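Local atomic coordinates of arabinan endo-1,5-alpha-l-arabinosidase A (Cellvibrio cellulosa, PDB entry 1GYH), a protein that cleaves the alpha-1,5-linked arabinofuranosyl bonds of linear arabinan in plant cell walls, releasing almost exclusively arabinotriose. Residues Gly113-Ser118 with Val140-Gly145; Met12-Asp17 with Thr267-Asp272; Lys255-Leu260 with Leu286-Ile291; Phe195-Gly200 with Leu292-Asp297. All coordinates share one frame; numbering follows the deposited sequence.

Interaction 1: Gly113-Ser118 with Val140-Gly145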
# COMPACT_ATOMS: atom_id res chain seq x y z
N GLY A 113 -2.35 14.69 -11.70
CA GLY A 113 -1.45 15.49 -10.86
C GLY A 113 -1.45 15.15 -9.36
O GLY A 113 -1.82 14.04 -8.92
N ILE A 114 -1.01 16.12 -8.57
CA ILE A 114 -0.72 15.94 -7.18
C ILE A 114 -1.97 16.02 -6.32
O ILE A 114 -2.67 17.04 -6.31
CB ILE A 114 0.32 16.99 -6.70
CG1 ILE A 114 1.66 16.77 -7.45
CG2 ILE A 114 0.45 16.92 -5.20
CD1 ILE A 114 2.64 17.92 -7.23
N VAL A 115 -2.22 14.95 -5.58
CA VAL A 115 -3.30 14.87 -4.59
C VAL A 115 -2.86 15.55 -3.30
O VAL A 115 -3.54 16.40 -2.76
CB VAL A 115 -3.68 13.40 -4.29
CG1 VAL A 115 -4.82 13.33 -3.28
CG2 VAL A 115 -4.07 12.62 -5.60
N ILE A 116 -1.69 15.17 -2.80
CA ILE A 116 -1.14 15.73 -1.59
C ILE A 116 0.39 15.65 -1.64
O ILE A 116 0.94 14.68 -2.17
CB ILE A 116 -1.74 14.99 -0.37
CG1 ILE A 116 -1.48 15.75 0.91
CG2 ILE A 116 -1.31 13.51 -0.34
CD1 ILE A 116 -0.65 15.00 1.86
N GLU A 117 1.04 16.69 -1.12
CA GLU A 117 2.51 16.79 -1.09
C GLU A 117 3.00 17.17 0.33
O GLU A 117 2.48 18.08 0.95
CB GLU A 117 2.97 17.84 -2.13
CG GLU A 117 4.49 18.14 -2.08
CD GLU A 117 4.98 19.12 -3.13
OE1 GLU A 117 4.19 19.50 -4.06
OE2 GLU A 117 6.18 19.52 -3.04
N SER A 118 4.02 16.49 0.81
CA SER A 118 4.68 16.86 2.04
C SER A 118 5.90 17.76 1.73
O SER A 118 6.62 17.56 0.72
CB SER A 118 5.14 15.61 2.82
OG SER A 118 5.89 14.66 2.04
N VAL A 140 -15.42 8.96 0.44
CA VAL A 140 -14.20 8.22 0.10
C VAL A 140 -13.01 8.92 0.75
O VAL A 140 -12.93 10.15 0.76
CB VAL A 140 -14.03 8.10 -1.42
CG1 VAL A 140 -12.83 7.25 -1.74
CG2 VAL A 140 -15.26 7.45 -2.04
N TRP A 141 -12.13 8.11 1.32
CA TRP A 141 -10.99 8.58 2.13
C TRP A 141 -9.66 8.03 1.59
O TRP A 141 -9.60 6.94 1.04
CB TRP A 141 -11.17 8.14 3.60
CG TRP A 141 -12.48 8.58 4.28
CD1 TRP A 141 -13.72 7.98 4.17
CD2 TRP A 141 -12.66 9.67 5.19
NE1 TRP A 141 -14.64 8.65 4.93
CE2 TRP A 141 -14.01 9.68 5.59
CE3 TRP A 141 -11.79 10.65 5.73
CZ2 TRP A 141 -14.52 10.64 6.47
CZ3 TRP A 141 -12.29 11.58 6.59
CH2 TRP A 141 -13.66 11.58 6.96
N MET A 142 -8.58 8.80 1.79
CA MET A 142 -7.22 8.28 1.61
C MET A 142 -6.50 8.17 2.93
O MET A 142 -6.49 9.14 3.72
CB MET A 142 -6.42 9.20 0.64
CG MET A 142 -4.96 8.74 0.45
SD MET A 142 -3.94 9.81 -0.62
CE MET A 142 -4.71 9.49 -2.22
N SER A 143 -5.93 7.00 3.20
CA SER A 143 -4.93 6.85 4.24
C SER A 143 -3.55 6.83 3.57
O SER A 143 -3.40 6.41 2.44
CB SER A 143 -5.15 5.58 5.09
OG SER A 143 -4.97 4.38 4.34
N PHE A 144 -2.54 7.27 4.29
CA PHE A 144 -1.17 7.24 3.77
C PHE A 144 -0.18 7.45 4.90
O PHE A 144 -0.55 7.78 6.03
CB PHE A 144 -0.97 8.35 2.69
CG PHE A 144 -0.83 9.75 3.29
CD1 PHE A 144 -1.96 10.50 3.61
CD2 PHE A 144 0.43 10.30 3.55
CE1 PHE A 144 -1.85 11.76 4.16
CE2 PHE A 144 0.56 11.57 4.12
CZ PHE A 144 -0.56 12.30 4.42
N GLY A 145 1.10 7.25 4.60
CA GLY A 145 2.14 7.71 5.51
C GLY A 145 3.30 6.75 5.72
O GLY A 145 3.22 5.55 5.36
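V115 and M142 meet through their terminal methyls, V115 CG1 lying 4.0 Å from M142 CE. The two side chains slant across each other, and the thioether reaches over because its CG stands anti to the backbone N (chi1 177°) and the chain stays extended until a bend at the last torsion turns CE back toward the valine. One residue further on the first strand and two on the second, I116 and F144 approach from opposite directions, and I116 CD1 comes to 3.7 Å from F144 CZ, at an angle to the ring. This second contact carries less weight, since it describes one of two modelled conformers of I116. Neither pair involves a polar atom, so the junction is hydrophobic packing between buried side chains.

Two successive residues, V115 and I116, can both point at strand 140-144 because the chain turns a corner here: both face I92 on the neighbouring strand, which is a classic beta bulge. I92 also touches the F144 ring, and W125 meets that ring with planes about 80° apart. The side chain of F144 comes within about 6 Å of that of N126, a residue that probably binds substrate. Strands 110-118 and 140-144 belong to separate antiparallel sheets, and their apolar contact through side chains alone is the packing expected between adjacent blades of the five-bladed beta-propeller.

Interaction 2: Met12-Asp17 with Thr267-Asp272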
# COMPACT_ATOMS: atom_id res chain seq x y z
N MET A 12 -3.80 -5.20 -6.14
CA MET A 12 -4.47 -6.00 -7.18
C MET A 12 -5.91 -5.56 -7.36
O MET A 12 -6.52 -5.00 -6.45
CB MET A 12 -4.48 -7.50 -6.83
CG MET A 12 -3.14 -8.23 -6.87
SD MET A 12 -3.16 -9.98 -6.36
CE MET A 12 -4.32 -10.66 -7.42
N THR A 13 -6.43 -5.85 -8.55
CA THR A 13 -7.84 -5.69 -8.89
C THR A 13 -8.26 -6.64 -10.01
O THR A 13 -7.42 -7.20 -10.70
CB THR A 13 -8.15 -4.21 -9.20
OG1 THR A 13 -9.51 -3.95 -8.87
CG2 THR A 13 -7.97 -3.82 -10.68
N ARG A 14 -9.55 -6.80 -10.23
CA ARG A 14 -10.05 -7.65 -11.29
C ARG A 14 -10.93 -6.82 -12.21
O ARG A 14 -11.80 -6.07 -11.74
CB ARG A 14 -10.86 -8.84 -10.73
CG ARG A 14 -11.37 -9.81 -11.78
CD ARG A 14 -12.04 -11.15 -11.32
NE ARG A 14 -11.72 -12.26 -12.26
CZ ARG A 14 -12.22 -13.52 -12.19
NH1 ARG A 14 -13.09 -13.86 -11.26
NH2 ARG A 14 -11.83 -14.44 -13.07
N GLU A 15 -10.70 -6.96 -13.52
CA GLU A 15 -11.58 -6.42 -14.55
C GLU A 15 -12.10 -7.56 -15.39
O GLU A 15 -11.33 -8.23 -16.09
CB GLU A 15 -10.82 -5.44 -15.45
CG GLU A 15 -11.68 -4.80 -16.56
CD GLU A 15 -10.93 -3.86 -17.49
OE1 GLU A 15 -9.69 -3.96 -17.64
OE2 GLU A 15 -11.58 -2.99 -18.09
N GLY A 16 -13.42 -7.76 -15.38
CA GLY A 16 -14.00 -8.91 -16.07
C GLY A 16 -13.38 -10.20 -15.56
O GLY A 16 -13.39 -10.47 -14.36
N ASP A 17 -12.81 -11.01 -16.45
CA ASP A 17 -12.17 -12.27 -16.01
C ASP A 17 -10.63 -12.20 -15.91
O ASP A 17 -9.97 -13.25 -15.78
CB ASP A 17 -12.56 -13.45 -16.88
CG ASP A 17 -11.99 -13.34 -18.27
OD1 ASP A 17 -11.27 -12.37 -18.56
OD2 ASP A 17 -12.22 -14.16 -19.16
N THR A 267 -11.56 -8.77 -0.60
CA THR A 267 -12.63 -9.74 -0.61
C THR A 267 -13.03 -9.96 -2.07
O THR A 267 -13.51 -9.06 -2.73
CB THR A 267 -13.80 -9.21 0.25
OG1 THR A 267 -13.40 -9.09 1.63
CG2 THR A 267 -14.98 -10.24 0.26
N TRP A 268 -12.82 -11.19 -2.55
CA TRP A 268 -13.17 -11.63 -3.90
C TRP A 268 -14.10 -12.86 -3.81
O TRP A 268 -13.71 -13.89 -3.25
CB TRP A 268 -11.91 -12.05 -4.65
CG TRP A 268 -10.88 -10.91 -4.88
CD1 TRP A 268 -11.13 -9.64 -5.30
CD2 TRP A 268 -9.46 -11.01 -4.74
NE1 TRP A 268 -9.94 -8.94 -5.42
CE2 TRP A 268 -8.91 -9.76 -5.08
CE3 TRP A 268 -8.58 -12.04 -4.37
CZ2 TRP A 268 -7.54 -9.51 -5.05
CZ3 TRP A 268 -7.21 -11.79 -4.34
CH2 TRP A 268 -6.72 -10.53 -4.67
N ASP A 269 -15.31 -12.75 -4.36
CA ASP A 269 -16.24 -13.89 -4.45
C ASP A 269 -16.41 -14.60 -3.10
O ASP A 269 -16.35 -15.84 -3.03
CB ASP A 269 -15.75 -14.90 -5.49
CG ASP A 269 -15.46 -14.27 -6.81
OD1 ASP A 269 -16.26 -13.45 -7.33
OD2 ASP A 269 -14.41 -14.52 -7.42
N GLY A 270 -16.57 -13.81 -2.04
CA GLY A 270 -17.01 -14.32 -0.74
C GLY A 270 -15.90 -14.90 0.12
O GLY A 270 -16.17 -15.51 1.15
N LYS A 271 -14.64 -14.67 -0.27
CA LYS A 271 -13.49 -15.11 0.55
C LYS A 271 -12.45 -13.98 0.63
O LYS A 271 -12.41 -13.11 -0.23
CB LYS A 271 -12.85 -16.32 -0.07
CG LYS A 271 -13.69 -17.58 0.06
CD LYS A 271 -13.17 -18.66 -0.86
CE LYS A 271 -11.80 -19.20 -0.39
NZ LYS A 271 -11.85 -19.72 1.01
N ASP A 272 -11.59 -14.03 1.64
CA ASP A 272 -10.68 -12.91 1.89
C ASP A 272 -9.22 -13.31 1.68
O ASP A 272 -8.84 -14.47 1.95
CB ASP A 272 -10.87 -12.40 3.30
CG ASP A 272 -12.34 -12.10 3.64
OD1 ASP A 272 -13.09 -11.50 2.82
OD2 ASP A 272 -12.79 -12.42 4.77
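M12 and W268 cross at about a right angle, the end of the methionine reaching the far corner of the indole: M12 CE lies 3.7 Å from W268 CH2. The sulfur follows close by, with SD 4.0 Å from the same CH2. Measured against the six-membered ring, SD is 5.2 Å from the centroid and 71° off the normal, an oblique Met-aromatic contact. M12 CB also touches the benzo side, 4.1 Å from W268 CZ2, so the chain meets the ring at its root as well as its end.

Other rings fix the indole: W19 meets it edge-to-face, and the Y266 ring meets it with planes about 10° apart, while the hydroxyl of Y266 hydrogen-bonds the backbone N of M12. Nearer the surface, R14 NH1 and D269 OD2 stand 4.1 Å apart. This is an attraction of opposite charges beyond salt-bridge range, and doubtful in detail because R14 was modelled in two conformers.

D269 sits in a type I' turn from W268 to K271, whose tight hairpin brings the tryptophan and aspartate up to strand 11-15. The arrangement joins the first and last blades, in chain order, of the beta-propeller.

Interaction 3: Lys255-Leu260 with Leu286-Ile291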
# COMPACT_ATOMS: atom_id res chain seq x y z
N LYS A 255 12.99 -18.19 8.81
CA LYS A 255 14.32 -18.46 8.22
C LYS A 255 14.38 -18.35 6.68
O LYS A 255 15.44 -18.05 6.11
CB LYS A 255 14.90 -19.81 8.70
CG LYS A 255 14.23 -21.09 8.15
CD LYS A 255 14.49 -22.36 9.05
CE LYS A 255 15.81 -23.02 8.80
NZ LYS A 255 15.98 -24.34 9.55
N ARG A 256 13.25 -18.61 6.01
CA ARG A 256 13.21 -18.62 4.56
C ARG A 256 12.81 -17.26 3.98
O ARG A 256 13.19 -16.94 2.83
CB ARG A 256 12.26 -19.72 4.03
CG ARG A 256 12.83 -21.12 4.06
CD ARG A 256 11.83 -22.27 3.71
NE ARG A 256 10.60 -22.18 4.48
CZ ARG A 256 10.48 -22.47 5.77
NH1 ARG A 256 11.51 -22.91 6.49
NH2 ARG A 256 9.30 -22.33 6.36
N TRP A 257 12.06 -16.47 4.76
CA TRP A 257 11.44 -15.22 4.33
C TRP A 257 11.79 -14.14 5.35
O TRP A 257 11.16 -14.03 6.41
CB TRP A 257 9.91 -15.37 4.17
CG TRP A 257 9.61 -16.41 3.21
CD1 TRP A 257 9.31 -17.72 3.48
CD2 TRP A 257 9.65 -16.30 1.77
NE1 TRP A 257 9.15 -18.42 2.31
CE2 TRP A 257 9.37 -17.59 1.25
CE3 TRP A 257 9.91 -15.25 0.87
CZ2 TRP A 257 9.33 -17.86 -0.14
CZ3 TRP A 257 9.88 -15.51 -0.50
CH2 TRP A 257 9.58 -16.82 -0.99
N VAL A 258 12.85 -13.37 5.07
CA VAL A 258 13.43 -12.47 6.08
C VAL A 258 12.94 -11.08 5.83
O VAL A 258 13.44 -10.35 4.97
CB VAL A 258 14.96 -12.59 6.12
CG1 VAL A 258 15.57 -11.70 7.19
CG2 VAL A 258 15.35 -14.01 6.41
N GLY A 259 11.88 -10.74 6.55
CA GLY A 259 11.13 -9.53 6.33
C GLY A 259 10.01 -9.71 5.35
O GLY A 259 10.19 -10.38 4.32
N LEU A 260 8.87 -9.09 5.65
CA LEU A 260 7.71 -9.16 4.76
C LEU A 260 6.75 -8.06 5.12
O LEU A 260 6.80 -7.54 6.20
CB LEU A 260 7.07 -10.57 4.81
CG LEU A 260 6.63 -11.19 6.16
CD1 LEU A 260 5.45 -10.55 6.77
CD2 LEU A 260 6.34 -12.70 5.91
N LEU A 286 15.63 -11.39 -2.63
CA LEU A 286 14.75 -10.78 -3.64
C LEU A 286 13.26 -10.99 -3.28
O LEU A 286 12.79 -12.12 -3.18
CB LEU A 286 15.05 -11.37 -5.02
CG LEU A 286 14.23 -10.81 -6.21
CD1 LEU A 286 14.38 -9.29 -6.35
CD2 LEU A 286 14.61 -11.50 -7.53
N GLN A 287 12.58 -9.87 -3.15
CA GLN A 287 11.17 -9.74 -2.82
C GLN A 287 10.31 -10.51 -3.85
O GLN A 287 10.48 -10.34 -5.06
CB GLN A 287 10.78 -8.26 -2.83
CG GLN A 287 11.24 -7.50 -4.08
CD GLN A 287 12.56 -6.70 -3.92
OE1 GLN A 287 13.46 -7.09 -3.16
NE2 GLN A 287 12.68 -5.62 -4.69
N LYS A 288 9.42 -11.39 -3.35
CA LYS A 288 8.49 -12.12 -4.18
C LYS A 288 7.05 -11.77 -3.75
O LYS A 288 6.78 -11.49 -2.57
CB LYS A 288 8.71 -13.62 -4.02
CG LYS A 288 10.10 -14.14 -4.34
CD LYS A 288 10.61 -13.76 -5.71
CE LYS A 288 11.93 -14.49 -6.08
NZ LYS A 288 12.87 -14.55 -4.98
N LEU A 289 6.14 -11.81 -4.73
CA LEU A 289 4.70 -11.77 -4.47
C LEU A 289 4.24 -12.96 -3.62
O LEU A 289 4.61 -14.11 -3.89
CB LEU A 289 3.94 -11.81 -5.79
CG LEU A 289 2.40 -11.85 -5.62
CD1 LEU A 289 1.89 -10.57 -5.03
CD2 LEU A 289 1.78 -12.11 -6.94
N LYS A 290 3.40 -12.67 -2.63
CA LYS A 290 2.73 -13.73 -1.86
C LYS A 290 1.24 -13.34 -1.65
O LYS A 290 0.93 -12.21 -1.32
CB LYS A 290 3.44 -14.02 -0.53
CG LYS A 290 4.78 -14.61 -0.61
CD LYS A 290 4.88 -16.00 -1.28
CE LYS A 290 6.31 -16.35 -1.65
NZ LYS A 290 6.51 -17.73 -2.21
N ILE A 291 0.35 -14.29 -1.95
CA ILE A 291 -1.10 -14.16 -1.68
C ILE A 291 -1.46 -15.30 -0.69
O ILE A 291 -1.14 -16.47 -0.94
CB ILE A 291 -1.92 -14.32 -2.97
CG1 ILE A 291 -1.48 -13.29 -4.01
CG2 ILE A 291 -3.44 -14.21 -2.65
CD1 ILE A 291 -2.21 -13.33 -5.30
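W257 and K290 are brought together by matching first torsions: in each, CG lies beside the backbone N and anti to the carbonyl carbon (chi1 -59° in W257). A bend at chi2 (-62°) in the lysine then folds its chain across the benzo end of the indole at about a right angle. K290 CE comes to 3.4 Å from W257 CH2, and K290 NZ is equally close to that carbon and 3.5 Å from W257 CZ2. The lysine end thus lies obliquely against the ring. K288 also bends at chi2, and again at chi4, but only the base of its chain takes part: its CG meets the ring edge near the plane, 4.1 Å from W257 CZ3.

Both residues share strand 286-296, whereas W257 starts strand 257-268. Strand 271-280 runs between them in the same propeller blade, and the indole bridges it, packing against A278 and E280. Each polar end is committed elsewhere. W257 NE1 donates to D310 OD1, which also pairs with R256. K288 NZ donates to L286 O at 3.0 Å, 34° out of the carbonyl plane, and forms salt bridges with E280 and D283. K290 NZ is hydrogen-bonded to Y312 O, L309 O and Q4 OE1. Q287, a probable substrate-binding residue, immediately precedes K288.

Each ammonium therefore has three acceptors, probably enough to keep it charged although the residue is buried. Chemically, K288 offers the indole its CB and CG, whereas K290 brings both CE and NZ to the ring, its NZ being held by oxygens as well, tying strand 286-296 to the chain's C-terminal region.

Interaction 4: Phe195-Gly200 with Leu292-Asp297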
# COMPACT_ATOMS: atom_id res chain seq x y z
N PHE A 195 -3.23 0.11 5.29
CA PHE A 195 -4.23 -0.41 4.36
C PHE A 195 -5.47 -0.74 5.18
O PHE A 195 -5.34 -1.36 6.23
CB PHE A 195 -3.72 -1.64 3.59
CG PHE A 195 -4.65 -2.03 2.45
CD1 PHE A 195 -5.79 -2.81 2.69
CD2 PHE A 195 -4.45 -1.52 1.18
CE1 PHE A 195 -6.67 -3.12 1.65
CE2 PHE A 195 -5.29 -1.82 0.15
CZ PHE A 195 -6.42 -2.64 0.37
N ILE A 196 -6.64 -0.27 4.74
CA ILE A 196 -7.88 -0.52 5.46
C ILE A 196 -8.84 -1.48 4.71
O ILE A 196 -9.15 -1.27 3.53
CB ILE A 196 -8.56 0.77 5.80
CG1 ILE A 196 -7.60 1.67 6.63
CG2 ILE A 196 -9.89 0.50 6.59
CD1 ILE A 196 -8.01 3.10 6.80
N LEU A 197 -9.31 -2.49 5.43
CA LEU A 197 -10.33 -3.42 4.89
C LEU A 197 -11.56 -3.44 5.81
O LEU A 197 -11.45 -3.61 7.00
CB LEU A 197 -9.77 -4.85 4.75
CG LEU A 197 -10.75 -5.95 4.20
CD1 LEU A 197 -10.86 -5.84 2.72
CD2 LEU A 197 -10.27 -7.37 4.60
N ARG A 198 -12.73 -3.26 5.22
CA ARG A 198 -14.01 -3.43 5.94
C ARG A 198 -14.33 -4.89 5.99
O ARG A 198 -14.35 -5.54 4.96
CB ARG A 198 -15.13 -2.68 5.20
CG ARG A 198 -16.50 -2.74 5.91
CD ARG A 198 -16.55 -2.11 7.28
NE ARG A 198 -17.91 -2.28 7.81
CZ ARG A 198 -18.94 -1.57 7.41
NH1 ARG A 198 -18.76 -0.57 6.55
NH2 ARG A 198 -20.16 -1.85 7.88
N LYS A 199 -14.59 -5.41 7.19
CA LYS A 199 -15.07 -6.80 7.39
C LYS A 199 -16.05 -6.86 8.58
O LYS A 199 -15.70 -6.50 9.72
CB LYS A 199 -13.87 -7.73 7.59
CG LYS A 199 -14.23 -9.18 7.99
CD LYS A 199 -14.61 -10.04 6.79
CE LYS A 199 -15.04 -11.45 7.23
NZ LYS A 199 -15.09 -12.33 6.00
N GLY A 200 -17.27 -7.36 8.33
CA GLY A 200 -18.31 -7.35 9.35
C GLY A 200 -18.60 -5.96 9.88
O GLY A 200 -18.83 -5.03 9.11
N LEU A 292 -2.03 -14.93 0.45
CA LEU A 292 -2.37 -15.85 1.53
C LEU A 292 -3.87 -15.79 1.80
O LEU A 292 -4.49 -14.72 1.64
CB LEU A 292 -1.66 -15.50 2.84
CG LEU A 292 -0.11 -15.60 2.86
CD1 LEU A 292 0.41 -14.37 2.32
CD2 LEU A 292 0.42 -15.75 4.31
N ASN A 293 -4.44 -16.92 2.21
CA ASN A 293 -5.86 -16.94 2.62
C ASN A 293 -6.00 -16.28 3.98
O ASN A 293 -5.27 -16.58 4.92
CB ASN A 293 -6.41 -18.39 2.62
CG ASN A 293 -6.35 -19.03 1.24
OD1 ASN A 293 -7.06 -18.61 0.31
ND2 ASN A 293 -5.45 -20.04 1.08
N LEU A 294 -6.93 -15.34 4.07
CA LEU A 294 -7.15 -14.55 5.26
C LEU A 294 -8.35 -15.15 6.02
O LEU A 294 -9.50 -15.11 5.51
CB LEU A 294 -7.40 -13.09 4.87
CG LEU A 294 -7.41 -11.98 5.93
CD1 LEU A 294 -6.18 -11.98 6.80
CD2 LEU A 294 -7.54 -10.61 5.17
N HIS A 295 -8.08 -15.65 7.22
CA HIS A 295 -9.12 -16.22 8.13
C HIS A 295 -9.44 -15.26 9.30
O HIS A 295 -8.77 -14.24 9.46
CB HIS A 295 -8.68 -17.58 8.70
CG HIS A 295 -8.27 -18.55 7.64
ND1 HIS A 295 -6.95 -18.70 7.24
CD2 HIS A 295 -9.00 -19.33 6.81
CE1 HIS A 295 -6.90 -19.56 6.25
NE2 HIS A 295 -8.13 -19.95 5.96
N TRP A 296 -10.48 -15.58 10.08
CA TRP A 296 -10.92 -14.76 11.22
C TRP A 296 -11.18 -15.65 12.42
O TRP A 296 -11.89 -16.65 12.30
CB TRP A 296 -12.16 -13.90 10.85
CG TRP A 296 -11.93 -13.14 9.57
CD1 TRP A 296 -12.04 -13.63 8.31
CD2 TRP A 296 -11.42 -11.80 9.42
NE1 TRP A 296 -11.68 -12.69 7.39
CE2 TRP A 296 -11.28 -11.56 8.04
CE3 TRP A 296 -11.06 -10.79 10.33
CZ2 TRP A 296 -10.84 -10.34 7.54
CZ3 TRP A 296 -10.60 -9.59 9.82
CH2 TRP A 296 -10.50 -9.37 8.45
N ASP A 297 -10.61 -15.30 13.57
CA ASP A 297 -10.68 -16.12 14.76
C ASP A 297 -11.94 -15.83 15.59
O ASP A 297 -12.72 -14.96 15.23
CB ASP A 297 -9.38 -16.04 15.62
CG ASP A 297 -9.15 -14.68 16.32
OD1 ASP A 297 -10.08 -13.82 16.49
OD2 ASP A 297 -7.98 -14.40 16.77
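L294 and W296, on the third strand of one blade of the five-bladed beta-propeller, pack against L197 and K199 on the first strand of the preceding blade. L294 comes first, its CD2 methyl lying 4.3 Å from L197 CD2 in a purely apolar touch. Beyond it, H295 turns away, and the alternation of the strand brings W296 back to the same side.

The indole is the larger surface, and it is used in two ways. L197 CD2 meets it at the edge, near the ring plane, 4.2 Å from W296 CZ2. K199 instead lies along one face. Its CG stands anti to the backbone N (chi1 172°), and the bend that follows lays the chain over the ring: CG is 3.7 Å from the centroid of the six-membered ring and 14° off its normal, a CH-pi contact. Y204 adds an edge-to-face ring contact, and P302 touches both L294 and W296.

D272, on the strand between 257-268 and 286-296, takes a salt bridge from K199 NZ and a hydrogen bond from W296 NE1 on one carboxylate oxygen. That shared acceptor draws the lysine end toward the pyrrole side, where K199 CE comes to 3.6 Å from W296 NE1.

How the interactions relate
From the N terminus, residues 12-17 open the widest loop, closed at 267-272 by interaction 2, which brings the first blade against the last. Interaction 1 opens and closes wholly within that span, joining two consecutive blades. Segment 195-200 then opens interaction 4 and 255-260 opens interaction 3. Both close after interaction 2, at 292-297 and 286-291, so each crosses it, while interaction 3 lies within interaction 4. Interaction 3 stays inside the last blade; interaction 4 links that blade to the one before. D272 belongs to interaction 2 but serves interaction 4. M12 SD meets I291 CD1, connecting interactions 2 and 3, and S143 touches I196 between interactions 1 and 4.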